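Local structure of hypothetical conserved protein, GK1056 (Geobacillus kaustophilus, 2QYH) at residues G2-F7 and D201-G206. The protein is of unknown function but belongs to the haloacid dehalogenase-like hydrolases and may be a phosphatase that binds magnesium. Residues are numbered along the deposited sequence; the frame is centred on the assembly and turned at random.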
loop_
_atom_site.group_PDB
_atom_site.type_symbol
_atom_site.label_atom_id
_atom_site.label_comp_id
_atom_site.label_asym_id
_atom_site.label_seq_id
_atom_site.Cartn_x
_atom_site.Cartn_y
_atom_site.Cartn_z
ATOM N N GLY D 2 6.847 27.657 -19.014
ATOM C CA GLY D 2 6.471 26.256 -18.914
ATOM C C GLY D 2 6.253 25.674 -17.531
ATOM O O GLY D 2 6.395 26.346 -16.515
ATOM N N ARG D 3 5.890 24.397 -17.507
ATOM C CA ARG D 3 5.647 23.679 -16.263
ATOM C C ARG D 3 6.944 23.093 -15.713
ATOM O O ARG D 3 7.897 22.853 -16.454
ATOM C CB ARG D 3 4.665 22.526 -16.501
ATOM C CG ARG D 3 3.237 22.922 -16.757
ATOM C CD ARG D 3 2.423 22.871 -15.486
ATOM N NE ARG D 3 0.999 22.968 -15.783
ATOM C CZ ARG D 3 0.028 22.815 -14.887
ATOM N NH1 ARG D 3 0.318 22.555 -13.620
ATOM N NH2 ARG D 3 -1.237 22.922 -15.263
ATOM N N LYS D 4 6.960 22.859 -14.406
ATOM C CA LYS D 4 8.103 22.254 -13.735
ATOM C C LYS D 4 7.605 20.924 -13.195
ATOM O O LYS D 4 6.414 20.748 -12.963
ATOM C CB LYS D 4 8.585 23.137 -12.585
ATOM C CG LYS D 4 9.148 24.465 -13.040
ATOM C CD LYS D 4 9.092 25.491 -11.928
ATOM C CE LYS D 4 9.529 26.863 -12.418
ATOM N NZ LYS D 4 9.230 27.937 -11.421
ATOM N N ILE D 5 8.507 19.977 -13.013
ATOM C CA ILE D 5 8.112 18.683 -12.489
ATOM C C ILE D 5 9.224 18.186 -11.589
ATOM O O ILE D 5 10.395 18.468 -11.831
ATOM C CB ILE D 5 7.856 17.666 -13.633
ATOM C CG1 ILE D 5 7.348 16.343 -13.056
ATOM C CG2 ILE D 5 9.119 17.467 -14.457
ATOM C CD1 ILE D 5 6.802 15.381 -14.109
ATOM N N VAL D 6 8.854 17.478 -10.530
ATOM C CA VAL D 6 9.837 16.936 -9.604
ATOM C C VAL D 6 9.593 15.437 -9.478
ATOM O O VAL D 6 8.469 15.006 -9.234
ATOM C CB VAL D 6 9.726 17.586 -8.191
ATOM C CG1 VAL D 6 10.838 17.051 -7.283
ATOM C CG2 VAL D 6 9.806 19.105 -8.297
ATOM N N PHE D 7 10.652 14.656 -9.653
ATOM C CA PHE D 7 10.588 13.205 -9.552
ATOM C C PHE D 7 11.206 12.749 -8.229
ATOM O O PHE D 7 12.192 13.321 -7.777
ATOM C CB PHE D 7 11.339 12.577 -10.723
ATOM C CG PHE D 7 10.611 12.675 -12.023
ATOM C CD1 PHE D 7 9.699 11.695 -12.395
ATOM C CD2 PHE D 7 10.821 13.757 -12.875
ATOM C CE1 PHE D 7 9.004 11.792 -13.605
ATOM C CE2 PHE D 7 10.131 13.861 -14.082
ATOM C CZ PHE D 7 9.222 12.879 -14.448
ATOM N N ASP D 201 13.675 22.521 -16.277
ATOM C CA ASP D 201 12.588 22.641 -15.319
ATOM C C ASP D 201 12.268 21.296 -14.696
ATOM O O ASP D 201 11.237 21.137 -14.050
ATOM C CB ASP D 201 11.342 23.202 -15.993
ATOM C CG ASP D 201 11.557 24.594 -16.545
ATOM O OD1 ASP D 201 11.859 25.518 -15.761
ATOM O OD2 ASP D 201 11.425 24.764 -17.770
ATOM N N VAL D 202 13.150 20.326 -14.896
ATOM C CA VAL D 202 12.950 18.999 -14.341
ATOM C C VAL D 202 13.861 18.825 -13.129
ATOM O O VAL D 202 15.052 19.084 -13.211
ATOM C CB VAL D 202 13.284 17.905 -15.382
ATOM C CG1 VAL D 202 13.004 16.518 -14.807
ATOM C CG2 VAL D 202 12.473 18.131 -16.635
ATOM N N TYR D 203 13.291 18.396 -12.008
ATOM C CA TYR D 203 14.043 18.182 -10.776
ATOM C C TYR D 203 13.882 16.731 -10.342
ATOM O O TYR D 203 12.907 16.082 -10.705
ATOM C CB TYR D 203 13.495 19.081 -9.670
ATOM C CG TYR D 203 13.560 20.551 -9.982
ATOM C CD1 TYR D 203 14.558 21.360 -9.427
ATOM C CD2 TYR D 203 12.649 21.132 -10.858
ATOM C CE1 TYR D 203 14.639 22.720 -9.733
ATOM C CE2 TYR D 203 12.720 22.488 -11.174
ATOM C CZ TYR D 203 13.721 23.276 -10.612
ATOM O OH TYR D 203 13.803 24.610 -10.938
ATOM N N ALA D 204 14.829 16.221 -9.563
ATOM C CA ALA D 204 14.738 14.850 -9.063
ATOM C C ALA D 204 15.466 14.702 -7.731
ATOM O O ALA D 204 16.496 15.322 -7.509
ATOM C CB ALA D 204 15.309 13.865 -10.089
ATOM N N PHE D 205 14.914 13.884 -6.845
ATOM C CA PHE D 205 15.519 13.624 -5.541
ATOM C C PHE D 205 15.832 12.139 -5.454
ATOM O O PHE D 205 14.941 11.304 -5.614
ATOM C CB PHE D 205 14.567 14.000 -4.397
ATOM C CG PHE D 205 14.445 15.471 -4.164
ATOM C CD1 PHE D 205 14.858 16.031 -2.959
ATOM C CD2 PHE D 205 13.881 16.298 -5.129
ATOM C CE1 PHE D 205 14.706 17.401 -2.713
ATOM C CE2 PHE D 205 13.723 17.661 -4.899
ATOM C CZ PHE D 205 14.134 18.219 -3.688
ATOM N N GLY D 206 17.095 11.816 -5.193
ATOM C CA GLY D 206 17.501 10.425 -5.103
ATOM C C GLY D 206 18.434 10.153 -3.943
ATOM O O GLY D 206 18.995 11.075 -3.346
#
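Ile5, Val6 and Phe7 pair in parallel with Val202, Tyr203 and Ala204, joining two neighbouring strands, 5-8 and 202-206, within the larger, mixed sheet. Four backbone hydrogen bonds hold the pair: Ile5 N to Asp201 O (3.1 Å), then Tyr203 N to Ile5 O, Phe7 N to Tyr203 O, and Phe205 N to Phe7 O, these three each 2.9 Å. In the third the N-H points almost straight at Tyr203 O but comes in tilted 33° from the carbonyl plane. Strand 5-8 uses its alternate backbone groups on strand 38-42, and strand 202-206 bonds on to Thr220, so both are interior strands.

Side chains alternate between the two faces. On that of Ile5, Phe7, Val202 and Ala204, beta-branched Ile5 and Val202 suit the extended backbone: Ile5 CG2 lies 4.0 Å from Val202 CG1, the two side chains pointing the same way. Val202 CG1 also meets Phe7 CE2 at the ring edge. Flat Phe7 fills the space under covering helix 184-195, touching Ile188 and Met191, while small Ala204 leaves room beside Phe7 CB. On the other face, Val6 reaches two aromatic residues with separate methyls: CG1, anti to its own backbone N (chi1 -176°), approaches Phe205 CE2 at 3.8 Å, and CG2 meets Tyr203 CB at 3.9 Å. At the exposed start, the aliphatic part of Lys4 lies against Asp201, CG to CB 3.9 Å.

Phe205 also touches Phe8 and Thr13, the latter in what is probably the family's DxDx(T/V) motif. Adjacent parallel strands with such a motif following the first are characteristic of the Rossmann-like core of HAD hydrolases.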